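NAD-dependent epimerase/dehydratase (Veillonella parvula, PDB 4HNH) binds NADP in a Rossmann-type domain and probably uses it in redox, epimerase or dehydratase-like chemistry on a substrate not yet defined. Local coordinates at residues 155-160 with 180-185; 166-171 with 186-191; 60-65 with 85-90. All coordinates share one frame; numbering follows the deposited sequence.

Contact 1: residues 155-160 with 180-185. With NAP (NADP nicotinamide-adenine-dinucleotide phosphate), chain C.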
loop_
_atom_site.group_PDB
_atom_site.type_symbol
_atom_site.label_atom_id
_atom_site.label_comp_id
_atom_site.label_asym_id
_atom_site.label_seq_id
_atom_site.Cartn_x
_atom_site.Cartn_y
_atom_site.Cartn_z
ATOM N N THR A 155 1.956 4.452 -9.752
ATOM C CA THR A 155 2.463 5.590 -10.502
ATOM C C THR A 155 2.100 6.874 -9.764
ATOM O O THR A 155 1.639 6.826 -8.623
ATOM C CB THR A 155 1.995 5.540 -11.961
ATOM O OG1 THR A 155 2.608 6.600 -12.701
ATOM C CG2 THR A 155 0.476 5.631 -12.065
ATOM N N TRP A 156 2.331 8.027 -10.375
ATOM C CA TRP A 156 2.158 9.282 -9.650
ATOM C C TRP A 156 0.729 9.491 -9.140
ATOM O O TRP A 156 -0.242 9.278 -9.864
ATOM C CB TRP A 156 2.586 10.466 -10.511
ATOM C CG TRP A 156 4.055 10.526 -10.736
ATOM C CD1 TRP A 156 4.762 9.989 -11.787
ATOM C CD2 TRP A 156 5.019 11.167 -9.894
ATOM N NE1 TRP A 156 6.101 10.268 -11.646
ATOM C CE2 TRP A 156 6.286 10.990 -10.494
ATOM C CE3 TRP A 156 4.929 11.893 -8.704
ATOM C CZ2 TRP A 156 7.462 11.505 -9.928
ATOM C CZ3 TRP A 156 6.087 12.396 -8.144
ATOM C CH2 TRP A 156 7.336 12.207 -8.756
ATOM N N LEU A 157 0.613 9.925 -7.888
ATOM C CA LEU A 157 -0.685 10.003 -7.227
ATOM C C LEU A 157 -1.310 11.389 -7.227
ATOM O O LEU A 157 -0.610 12.408 -7.135
ATOM C CB LEU A 157 -0.565 9.541 -5.766
ATOM C CG LEU A 157 -0.112 8.097 -5.546
ATOM C CD1 LEU A 157 0.162 7.832 -4.056
ATOM C CD2 LEU A 157 -1.132 7.121 -6.079
ATOM N N TYR A 158 -2.639 11.414 -7.266
ATOM C CA TYR A 158 -3.402 12.640 -7.055
ATOM C C TYR A 158 -4.777 12.242 -6.509
ATOM O O TYR A 158 -5.106 11.053 -6.454
ATOM C CB TYR A 158 -3.513 13.458 -8.354
ATOM C CG TYR A 158 -4.413 12.864 -9.409
ATOM C CD1 TYR A 158 -5.645 13.441 -9.696
ATOM C CD2 TYR A 158 -4.037 11.736 -10.113
ATOM C CE1 TYR A 158 -6.475 12.902 -10.657
ATOM C CE2 TYR A 158 -4.856 11.183 -11.068
ATOM C CZ TYR A 158 -6.069 11.780 -11.351
ATOM O OH TYR A 158 -6.898 11.245 -12.304
ATOM N N ASN A 159 -5.567 13.225 -6.092
ATOM C CA ASN A 159 -6.878 12.941 -5.521
ATOM C C ASN A 159 -7.995 13.406 -6.439
ATOM O O ASN A 159 -8.010 14.560 -6.871
ATOM C CB ASN A 159 -7.020 13.626 -4.162
ATOM C CG ASN A 159 -6.002 13.139 -3.158
ATOM O OD1 ASN A 159 -5.640 11.963 -3.144
ATOM N ND2 ASN A 159 -5.521 14.049 -2.315
ATOM N N ASP A 160 -8.917 12.496 -6.741
ATOM C CA ASP A 160 -10.137 12.835 -7.456
ATOM C C ASP A 160 -11.159 11.711 -7.305
ATOM O O ASP A 160 -11.041 10.676 -7.953
ATOM C CB ASP A 160 -9.851 13.065 -8.938
ATOM C CG ASP A 160 -11.071 13.569 -9.687
ATOM O OD1 ASP A 160 -10.909 14.091 -10.808
ATOM O OD2 ASP A 160 -12.193 13.458 -9.139
ATOM N N VAL A 180 -2.326 8.024 -11.355
ATOM C CA VAL A 180 -3.501 7.287 -10.900
ATOM C C VAL A 180 -4.046 7.984 -9.654
ATOM O O VAL A 180 -3.273 8.518 -8.871
ATOM C CB VAL A 180 -3.153 5.805 -10.605
ATOM C CG1 VAL A 180 -2.191 5.696 -9.418
ATOM C CG2 VAL A 180 -4.431 4.986 -10.385
ATOM N N SER A 181 -5.363 8.012 -9.481
ATOM C CA SER A 181 -5.912 8.706 -8.309
ATOM C C SER A 181 -5.773 7.795 -7.086
ATOM O O SER A 181 -5.760 6.574 -7.204
ATOM C CB SER A 181 -7.378 9.100 -8.512
ATOM O OG SER A 181 -8.206 7.950 -8.472
ATOM N N ARG A 182 -5.684 8.387 -5.905
ATOM C CA ARG A 182 -5.627 7.569 -4.699
ATOM C C ARG A 182 -6.925 6.767 -4.525
ATOM O O ARG A 182 -6.902 5.651 -4.005
ATOM C CB ARG A 182 -5.339 8.436 -3.471
ATOM C CG ARG A 182 -3.908 8.963 -3.475
ATOM C CD ARG A 182 -3.604 9.698 -2.196
ATOM N NE ARG A 182 -2.230 10.174 -2.197
ATOM C CZ ARG A 182 -1.860 11.333 -2.737
ATOM N NH1 ARG A 182 -2.758 12.118 -3.323
ATOM N NH2 ARG A 182 -0.584 11.705 -2.703
ATOM N N GLU A 183 -8.039 7.323 -4.990
ATOM C CA GLU A 183 -9.322 6.646 -4.891
ATOM C C GLU A 183 -9.343 5.402 -5.772
ATOM O O GLU A 183 -9.915 4.383 -5.389
ATOM C CB GLU A 183 -10.457 7.601 -5.270
ATOM C CG GLU A 183 -10.688 8.756 -4.263
ATOM C CD GLU A 183 -9.749 9.960 -4.440
ATOM O OE1 GLU A 183 -8.885 9.968 -5.346
ATOM O OE2 GLU A 183 -9.900 10.926 -3.658
ATOM N N ALA A 184 -8.710 5.485 -6.942
ATOM C CA ALA A 184 -8.628 4.316 -7.822
ATOM C C ALA A 184 -7.734 3.246 -7.206
ATOM O O ALA A 184 -8.017 2.047 -7.325
ATOM C CB ALA A 184 -8.127 4.709 -9.218
ATOM N N VAL A 185 -6.665 3.660 -6.539
ATOM C CA VAL A 185 -5.784 2.691 -5.879
ATOM C C VAL A 185 -6.535 2.003 -4.736
ATOM O O VAL A 185 -6.412 0.793 -4.537
ATOM C CB VAL A 185 -4.508 3.358 -5.331
ATOM C CG1 VAL A 185 -3.668 2.354 -4.554
ATOM C CG2 VAL A 185 -3.675 3.927 -6.479
HETATM P PA NAP C . 1.551 8.931 2.570
HETATM O O1A NAP C . 0.458 9.938 2.703
HETATM O O2A NAP C . 2.825 9.669 2.850
HETATM O O5B NAP C . 1.370 7.779 3.619
HETATM C C5B NAP C . 2.475 7.058 4.084
HETATM C C4B NAP C . 2.323 6.828 5.536
HETATM O O4B NAP C . 3.305 5.890 5.989
HETATM C C3B NAP C . 2.495 8.107 6.313
HETATM O O3B NAP C . 1.331 8.432 6.977
HETATM C C2B NAP C . 3.620 7.792 7.243
HETATM O O2B NAP C . 3.427 8.266 8.563
HETATM C C1B NAP C . 3.625 6.291 7.268
HETATM N N9A NAP C . 4.933 5.849 7.661
HETATM C C8A NAP C . 6.085 5.767 6.863
HETATM N N7A NAP C . 7.100 5.350 7.620
HETATM C C5A NAP C . 6.647 5.150 8.943
HETATM C C6A NAP C . 7.258 4.718 10.166
HETATM N N6A NAP C . 8.613 4.392 10.209
HETATM N N1A NAP C . 6.501 4.655 11.271
HETATM C C2A NAP C . 5.207 4.954 11.246
HETATM N N3A NAP C . 4.584 5.363 10.126
HETATM C C4A NAP C . 5.262 5.470 8.983
HETATM O O3 NAP C . 1.644 8.310 1.116
HETATM P PN NAP C . 0.425 7.840 0.188
HETATM O O1N NAP C . -0.123 8.940 -0.659
HETATM O O2N NAP C . -0.770 7.323 0.919
HETATM O O5D NAP C . 1.063 6.748 -0.768
HETATM C C5D NAP C . 1.449 5.495 -0.223
HETATM C C4D NAP C . 2.949 5.218 -0.451
HETATM O O4D NAP C . 3.286 5.161 -1.804
HETATM C C3D NAP C . 3.896 6.207 0.189
HETATM O O3D NAP C . 4.996 5.524 0.622
HETATM C C2D NAP C . 4.219 7.116 -0.946
HETATM O O2D NAP C . 5.417 7.771 -0.746
HETATM C C1D NAP C . 4.298 6.117 -2.039
HETATM N N1N NAP C . 4.070 6.648 -3.407
HETATM C C2N NAP C . 3.835 7.997 -3.615
HETATM C C3N NAP C . 3.609 8.483 -4.900
HETATM C C7N NAP C . 3.359 9.910 -5.119
HETATM O O7N NAP C . 2.995 10.303 -6.203
HETATM N N7N NAP C . 3.526 10.849 -4.040
HETATM C C4N NAP C . 3.605 7.553 -5.997
HETATM C C5N NAP C . 3.854 6.144 -5.717
HETATM C C6N NAP C . 4.070 5.739 -4.442
HETATM P P2B NAP C . 3.660 9.758 9.041
HETATM O O1X NAP C . 4.996 10.388 8.678
HETATM O O2X NAP C . 2.613 10.669 8.413
HETATM O O3X NAP C . 3.538 9.853 10.557
#

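Contact 2: residues 166-171 with 186-191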
loop_
_atom_site.group_PDB
_atom_site.type_symbol
_atom_site.label_atom_id
_atom_site.label_comp_id
_atom_site.label_asym_id
_atom_site.label_seq_id
_atom_site.Cartn_x
_atom_site.Cartn_y
_atom_site.Cartn_z
ATOM N N TYR A 166 -8.987 2.059 -12.724
ATOM C CA TYR A 166 -7.595 1.651 -12.678
ATOM C C TYR A 166 -7.384 0.447 -13.586
ATOM O O TYR A 166 -8.336 -0.255 -13.927
ATOM C CB TYR A 166 -7.179 1.306 -11.239
ATOM C CG TYR A 166 -7.770 0.014 -10.738
ATOM C CD1 TYR A 166 -7.124 -1.201 -10.962
ATOM C CD2 TYR A 166 -8.982 -0.007 -10.057
ATOM C CE1 TYR A 166 -7.675 -2.389 -10.530
ATOM C CE2 TYR A 166 -9.543 -1.198 -9.616
ATOM C CZ TYR A 166 -8.877 -2.391 -9.856
ATOM O OH TYR A 166 -9.405 -3.578 -9.420
ATOM N N GLU A 167 -6.138 0.238 -13.996
ATOM C CA GLU A 167 -5.752 -1.024 -14.622
ATOM C C GLU A 167 -4.544 -1.555 -13.911
ATOM O O GLU A 167 -3.713 -0.789 -13.424
ATOM C CB GLU A 167 -5.469 -0.878 -16.121
ATOM C CG GLU A 167 -4.421 0.158 -16.465
ATOM C CD GLU A 167 -4.409 0.475 -17.953
ATOM O OE1 GLU A 167 -5.119 -0.216 -18.712
ATOM O OE2 GLU A 167 -3.691 1.409 -18.368
ATOM N N LEU A 168 -4.454 -2.873 -13.858
ATOM C CA LEU A 168 -3.303 -3.528 -13.282
ATOM C C LEU A 168 -2.307 -3.779 -14.400
ATOM O O LEU A 168 -2.686 -4.090 -15.535
ATOM C CB LEU A 168 -3.717 -4.853 -12.645
ATOM C CG LEU A 168 -4.771 -4.751 -11.531
ATOM C CD1 LEU A 168 -5.115 -6.142 -10.995
ATOM C CD2 LEU A 168 -4.325 -3.776 -10.415
ATOM N N ILE A 169 -1.028 -3.672 -14.068
ATOM C CA ILE A 169 0.036 -3.825 -15.051
ATOM C C ILE A 169 0.965 -4.949 -14.576
ATOM O O ILE A 169 1.499 -4.889 -13.472
ATOM C CB ILE A 169 0.779 -2.494 -15.229
ATOM C CG1 ILE A 169 -0.222 -1.413 -15.672
ATOM C CG2 ILE A 169 1.930 -2.638 -16.244
ATOM C CD1 ILE A 169 0.313 -0.011 -15.646
ATOM N N PRO A 170 1.119 -6.005 -15.390
ATOM C CA PRO A 170 1.856 -7.165 -14.879
ATOM C C PRO A 170 3.352 -6.913 -14.764
ATOM O O PRO A 170 3.868 -5.980 -15.382
ATOM C CB PRO A 170 1.542 -8.271 -15.898
ATOM C CG PRO A 170 1.122 -7.549 -17.149
ATOM C CD PRO A 170 0.522 -6.241 -16.718
ATOM N N GLU A 171 4.045 -7.725 -13.966
ATOM C CA GLU A 171 5.477 -7.508 -13.809
ATOM C C GLU A 171 6.192 -7.684 -15.147
ATOM O O GLU A 171 5.875 -8.587 -15.928
ATOM C CB GLU A 171 6.098 -8.411 -12.733
ATOM C CG GLU A 171 7.556 -8.036 -12.431
ATOM C CD GLU A 171 8.073 -8.595 -11.110
ATOM O OE1 GLU A 171 7.445 -9.523 -10.560
ATOM O OE2 GLU A 171 9.112 -8.096 -10.622
ATOM N N VAL A 186 -7.317 2.775 -3.992
ATOM C CA VAL A 186 -8.154 2.174 -2.967
ATOM C C VAL A 186 -9.093 1.120 -3.557
ATOM O O VAL A 186 -9.243 0.049 -2.996
ATOM C CB VAL A 186 -8.909 3.230 -2.149
ATOM C CG1 VAL A 186 -10.002 2.576 -1.303
ATOM C CG2 VAL A 186 -7.922 3.998 -1.282
ATOM N N LYS A 187 -9.701 1.415 -4.702
ATOM C CA LYS A 187 -10.574 0.432 -5.341
ATOM C C LYS A 187 -9.796 -0.821 -5.723
ATOM O O LYS A 187 -10.292 -1.936 -5.556
ATOM C CB LYS A 187 -11.272 1.035 -6.567
ATOM C CG LYS A 187 -12.339 0.129 -7.183
ATOM C CD LYS A 187 -12.985 0.783 -8.395
ATOM C CE LYS A 187 -13.944 -0.176 -9.087
ATOM N NZ LYS A 187 -13.280 -1.464 -9.459
ATOM N N ALA A 188 -8.575 -0.650 -6.229
ATOM C CA ALA A 188 -7.755 -1.813 -6.583
ATOM C C ALA A 188 -7.433 -2.667 -5.353
ATOM O O ALA A 188 -7.473 -3.902 -5.411
ATOM C CB ALA A 188 -6.480 -1.375 -7.291
ATOM N N ILE A 189 -7.122 -2.012 -4.236
ATOM C CA ILE A 189 -6.872 -2.737 -2.989
ATOM C C ILE A 189 -8.135 -3.461 -2.515
ATOM O O ILE A 189 -8.078 -4.624 -2.101
ATOM C CB ILE A 189 -6.338 -1.804 -1.880
ATOM C CG1 ILE A 189 -4.999 -1.193 -2.297
ATOM C CG2 ILE A 189 -6.163 -2.557 -0.559
ATOM C CD1 ILE A 189 -4.673 0.068 -1.500
ATOM N N PHE A 190 -9.271 -2.767 -2.573
ATOM C CA PHE A 190 -10.559 -3.346 -2.211
ATOM C C PHE A 190 -10.797 -4.591 -3.059
ATOM O O PHE A 190 -11.204 -5.632 -2.547
ATOM C CB PHE A 190 -11.663 -2.304 -2.433
ATOM C CG PHE A 190 -13.039 -2.786 -2.072
ATOM C CD1 PHE A 190 -13.601 -2.464 -0.849
ATOM C CD2 PHE A 190 -13.767 -3.565 -2.954
ATOM C CE1 PHE A 190 -14.867 -2.902 -0.516
ATOM C CE2 PHE A 190 -15.035 -4.012 -2.624
ATOM C CZ PHE A 190 -15.586 -3.677 -1.401
ATOM N N ASP A 191 -10.535 -4.487 -4.357
ATOM C CA ASP A 191 -10.823 -5.601 -5.265
ATOM C C ASP A 191 -9.927 -6.806 -4.991
ATOM O O ASP A 191 -10.388 -7.942 -5.026
ATOM C CB ASP A 191 -10.719 -5.156 -6.729
ATOM C CG ASP A 191 -11.843 -4.203 -7.131
ATOM O OD1 ASP A 191 -12.889 -4.151 -6.428
ATOM O OD2 ASP A 191 -11.683 -3.503 -8.156
HETATM O O HOH W 1 -7.330 -5.078 -8.174
#

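Contact 3: residues 60-65 with 85-90. With NAP (NADP nicotinamide-adenine-dinucleotide phosphate), chain C.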
loop_
_atom_site.group_PDB
_atom_site.type_symbol
_atom_site.label_atom_id
_atom_site.label_comp_id
_atom_site.label_asym_id
_atom_site.label_seq_id
_atom_site.Cartn_x
_atom_site.Cartn_y
_atom_site.Cartn_z
ATOM N N SER A 60 5.546 3.634 16.028
ATOM C CA SER A 60 6.287 3.771 14.783
ATOM C C SER A 60 6.679 2.393 14.251
ATOM O O SER A 60 6.627 1.403 14.984
ATOM C CB SER A 60 7.532 4.626 14.992
ATOM O OG SER A 60 8.588 3.858 15.535
ATOM N N PHE A 61 7.072 2.335 12.980
ATOM C CA PHE A 61 7.471 1.062 12.371
ATOM C C PHE A 61 8.708 0.474 13.048
ATOM O O PHE A 61 9.105 -0.641 12.735
ATOM C CB PHE A 61 7.766 1.219 10.868
ATOM C CG PHE A 61 6.558 1.486 10.013
ATOM C CD1 PHE A 61 5.275 1.446 10.540
ATOM C CD2 PHE A 61 6.716 1.771 8.659
ATOM C CE1 PHE A 61 4.178 1.697 9.737
ATOM C CE2 PHE A 61 5.617 2.018 7.850
ATOM C CZ PHE A 61 4.349 1.981 8.389
ATOM N N GLN A 62 9.324 1.230 13.951
ATOM C CA GLN A 62 10.508 0.771 14.677
ATOM C C GLN A 62 10.194 0.360 16.115
ATOM O O GLN A 62 11.102 0.192 16.928
ATOM C CB GLN A 62 11.594 1.850 14.679
ATOM C CG GLN A 62 12.261 2.071 13.333
ATOM C CD GLN A 62 13.170 0.922 12.931
ATOM O OE1 GLN A 62 13.805 0.287 13.778
ATOM N NE2 GLN A 62 13.241 0.651 11.634
ATOM N N ASN A 63 8.911 0.193 16.425
ATOM C CA ASN A 63 8.498 -0.266 17.750
ATOM C C ASN A 63 8.031 -1.717 17.704
ATOM O O ASN A 63 6.875 -1.990 17.374
ATOM C CB ASN A 63 7.381 0.619 18.297
ATOM C CG ASN A 63 7.074 0.337 19.756
ATOM O OD1 ASN A 63 7.270 -0.780 20.241
ATOM N ND2 ASN A 63 6.590 1.351 20.466
ATOM N N PRO A 64 8.927 -2.658 18.046
ATOM C CA PRO A 64 8.645 -4.088 17.872
ATOM C C PRO A 64 7.424 -4.565 18.661
ATOM O O PRO A 64 6.601 -5.311 18.123
ATOM C CB PRO A 64 9.920 -4.766 18.397
ATOM C CG PRO A 64 10.556 -3.743 19.297
ATOM C CD PRO A 64 10.231 -2.418 18.693
ATOM N N GLY A 65 7.316 -4.156 19.918
ATOM C CA GLY A 65 6.222 -4.601 20.763
ATOM C C GLY A 65 4.865 -4.128 20.277
ATOM O O GLY A 65 3.917 -4.911 20.189
ATOM N N GLY A 85 14.348 0.128 4.017
ATOM C CA GLY A 85 14.700 -1.257 4.275
ATOM C C GLY A 85 14.621 -1.588 5.756
ATOM O O GLY A 85 14.123 -2.640 6.141
ATOM N N SER A 86 15.100 -0.678 6.597
ATOM C CA SER A 86 15.097 -0.925 8.035
ATOM C C SER A 86 13.680 -0.998 8.590
ATOM O O SER A 86 13.373 -1.854 9.425
ATOM C CB SER A 86 15.868 0.172 8.767
ATOM O OG SER A 86 15.994 -0.150 10.144
ATOM N N ASP A 87 12.816 -0.094 8.141
ATOM C CA ASP A 87 11.427 -0.102 8.587
ATOM C C ASP A 87 10.741 -1.363 8.078
ATOM O O ASP A 87 9.981 -2.000 8.808
ATOM C CB ASP A 87 10.669 1.138 8.097
ATOM C CG ASP A 87 11.083 2.416 8.825
ATOM O OD1 ASP A 87 11.726 2.325 9.893
ATOM O OD2 ASP A 87 10.751 3.515 8.325
ATOM N N MET A 88 11.024 -1.728 6.827
ATOM C CA MET A 88 10.403 -2.911 6.248
ATOM C C MET A 88 10.846 -4.156 7.006
ATOM O O MET A 88 10.043 -5.076 7.230
ATOM C CB MET A 88 10.736 -3.034 4.757
ATOM C CG MET A 88 9.891 -4.071 3.982
ATOM S SD MET A 88 8.132 -3.622 3.772
ATOM C CE MET A 88 7.419 -4.560 5.137
ATOM N N ALA A 89 12.112 -4.185 7.405
ATOM C CA ALA A 89 12.648 -5.314 8.162
ATOM C C ALA A 89 11.965 -5.446 9.526
ATOM O O ALA A 89 11.717 -6.556 10.003
ATOM C CB ALA A 89 14.162 -5.181 8.339
ATOM N N SER A 90 11.691 -4.315 10.161
ATOM C CA SER A 90 11.042 -4.314 11.464
ATOM C C SER A 90 9.631 -4.883 11.357
ATOM O O SER A 90 9.172 -5.632 12.227
ATOM C CB SER A 90 11.004 -2.891 12.023
ATOM O OG SER A 90 10.375 -2.853 13.288
HETATM P PA NAP C . 1.551 8.931 2.570
HETATM O O1A NAP C . 0.458 9.938 2.703
HETATM O O2A NAP C . 2.825 9.669 2.850
HETATM O O5B NAP C . 1.370 7.779 3.619
HETATM C C5B NAP C . 2.475 7.058 4.084
HETATM C C4B NAP C . 2.323 6.828 5.536
HETATM O O4B NAP C . 3.305 5.890 5.989
HETATM C C3B NAP C . 2.495 8.107 6.313
HETATM O O3B NAP C . 1.331 8.432 6.977
HETATM C C2B NAP C . 3.620 7.792 7.243
HETATM O O2B NAP C . 3.427 8.266 8.563
HETATM C C1B NAP C . 3.625 6.291 7.268
HETATM N N9A NAP C . 4.933 5.849 7.661
HETATM C C8A NAP C . 6.085 5.767 6.863
HETATM N N7A NAP C . 7.100 5.350 7.620
HETATM C C5A NAP C . 6.647 5.150 8.943
HETATM C C6A NAP C . 7.258 4.718 10.166
HETATM N N6A NAP C . 8.613 4.392 10.209
HETATM N N1A NAP C . 6.501 4.655 11.271
HETATM C C2A NAP C . 5.207 4.954 11.246
HETATM N N3A NAP C . 4.584 5.363 10.126
HETATM C C4A NAP C . 5.262 5.470 8.983
HETATM O O3 NAP C . 1.644 8.310 1.116
HETATM P PN NAP C . 0.425 7.840 0.188
HETATM O O1N NAP C . -0.123 8.940 -0.659
HETATM O O2N NAP C . -0.770 7.323 0.919
HETATM O O5D NAP C . 1.063 6.748 -0.768
HETATM C C5D NAP C . 1.449 5.495 -0.223
HETATM C C4D NAP C . 2.949 5.218 -0.451
HETATM O O4D NAP C . 3.286 5.161 -1.804
HETATM C C3D NAP C . 3.896 6.207 0.189
HETATM O O3D NAP C . 4.996 5.524 0.622
HETATM C C2D NAP C . 4.219 7.116 -0.946
HETATM O O2D NAP C . 5.417 7.771 -0.746
HETATM C C1D NAP C . 4.298 6.117 -2.039
HETATM N N1N NAP C . 4.070 6.648 -3.407
HETATM C C2N NAP C . 3.835 7.997 -3.615
HETATM C C3N NAP C . 3.609 8.483 -4.900
HETATM C C7N NAP C . 3.359 9.910 -5.119
HETATM O O7N NAP C . 2.995 10.303 -6.203
HETATM N N7N NAP C . 3.526 10.849 -4.040
HETATM C C4N NAP C . 3.605 7.553 -5.997
HETATM C C5N NAP C . 3.854 6.144 -5.717
HETATM C C6N NAP C . 4.070 5.739 -4.442
HETATM P P2B NAP C . 3.660 9.758 9.041
HETATM O O1X NAP C . 4.996 10.388 8.678
HETATM O O2X NAP C . 2.613 10.669 8.413
HETATM O O3X NAP C . 3.538 9.853 10.557
#

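Contact 1: residues 155-160 with 180-185
Arg182 is tied to the strand end at 155-160 by both its backbone and its side chain. Its backbone N donates to Tyr158 O at 2.8 Å, and its NH1 reaches Asn159 OD1 at 2.9 Å. The acceptor lies close to the guanidinium plane, but NH1 stands 52° out of the plane of the Asn159 carbonyl, so the amide is met from above rather than along a lone pair. An extended chain from CG to NE (chi2 -174°) carries the guanidinium across to the cofactor, where NE binds O1N of the NADP diphosphate at 2.9 Å. Leu157 CB lies 3.7 Å above the guanidinium plane, over its centre. The backbone N of Leu157 holds the nicotinamide oxygen O7N at 2.9 Å. Farther along, Glu183 OE1 accepts from Asp160 N at 2.9 Å, while OE2 forms a salt bridge with Lys20.

The backbone frame is a short parallel pairing, Leu157 with Val180 and Tyr158 with Ser181, after which the second chain turns into helix 182-193. Ser181 is the N-cap: its OG accepts from Ala184 N and also bonds Lys163 O. Its CB sits under the Tyr158 ring in a CH-pi contact, 18° off the ring normal, and the hydroxyl of that ring reaches Glu210. On the other face of the sheet Leu157 CD2 meets Val180 CG1 at 3.8 Å, with Val185 behind.

With NE on the diphosphate, NH1 on Asn159 and an apolar group over one face, the guanidinium is fixed in rotation, and its charge probably offsets that of the nicotinamide-side phosphate.

Contact 2: residues 166-171 with 186-191
Tyr166 and Ala188 form the nearest backbone pair, their CA atoms 7.0 Å apart, where the entrance to strand 167-169 passes helix 182-193. This is helix-on-sheet packing of an alpha/beta Rossmann-type domain: strand 167-169 runs antiparallel to strand 204-209, and one side of helix 182-193 rests against the start of strand 167-169.

The contact is carried by the Tyr166 ring. With CG held between the backbone N and the carbonyl carbon (chi1 72°), the ring is directed at the helix and lies flat over Ala188. The Ala188 methyl CB stands 3.5 Å from the ring centroid and only 9° off the normal, so the methyl sits over the middle of the face, its bond from CA running along the ring and not into it: a CH-pi contact. Leu168 CD2 adds a looser touch on the same methyl at 4.5 Å, and Leu168 also packs on Ile206 and Val208 of strand 204-209.

At the far end of the ring the phenol OH donates to Asp191 OD2 at 2.6 Å, with the ring and carboxylate planes 41° apart. Tyr166 uses the anti lone pair of that oxygen. The syn lone pair is taken by Lys187 NZ at 2.9 Å, a salt bridge within one helical turn made possible by the bend at the end of the lysine chain. Two donors thus grip one carboxylate oxygen from separate directions, and Lys187 NZ also comes near the ring, 3.7 Å from Tyr166 CE2.

A water completes the arrangement, donating to Tyr166 OH at 2.8 Å and to the carbonyl oxygen Ala188 O at 3.0 Å.

Contact 3: residues 60-65 with 85-90
Asp87 divides its carboxylate between Gln62 and the cofactor, one oxygen for each. OD1 accepts from Gln62 NE2 at 2.9 Å, in a nearly straight bond (174° at the hydrogen) that uses the anti lone pair of OD1 and lies in the amide plane of the glutamine. OD2 takes a weak bond from the adenine amino group N6A at 3.0 Å. The glutamine is brought there by a bend at chi2 (-71°), which turns its amide toward Ser86 and Asp87 in the first turn of helix 85-97, and the amide and carboxylate planes stand 44° apart. The same NE2 makes a further, weak bond to Ser86 OG at 3.2 Å.

Phe61 supplies the other half of the adenine site. Its backbone N donates to N1A at 2.9 Å, so N1A and N6A, the Watson-Crick edge of the base, are read by a main-chain donor and an acidic acceptor, an arrangement suited to adenine. The base lies over one face of the Phe61 ring, with C6A 3.2 Å above the ring plane and displaced toward the rim, while Asp87 CB meets the ring edge. An alanine at this position takes away the ring under the base, and the adenine would probably be left freer to tilt and slide, held mainly by its polar edge.

In one of its two conformers Ser90 OG donates to Phe61 O at 2.6 Å, so this link from the type I turn Ser60-Asn63 to helix 85-97 is doubtful as a constant one. Ser60 OG accepts from Gln62 N, an ST turn.

The turn follows strand 54-58 and leads into helix 64-71, for which Asn63 is the N-cap, bonding Lys66 N. On its other side helix 85-97 sends Met88 onto Ala138 and Val141 of helix 129-144.

Along the chain contact 3 closes before contact 1 opens, whereas contacts 1 and 2 interlock, their segments alternating. Contacts 1 and 2 are neighbours, with centres 11 Å apart; both use helix 182-193 and reach the same mixed sheet, and Ala184 O touches Tyr166 CD2 at 3.6 Å. Contact 3 lies on the opposite side of the chain's centre, its centre about 26 Å from that of either. Contacts 1 and 3 do not touch, their nearest atoms being about 14 Å apart, but one NADP molecule spans them: nicotinamide and diphosphate at contact 1, adenine at contact 3. Contact 2, farther along helix 182-193, its Ala188 side chain about 13 Å from NADP, joins that helix to strand 167-169.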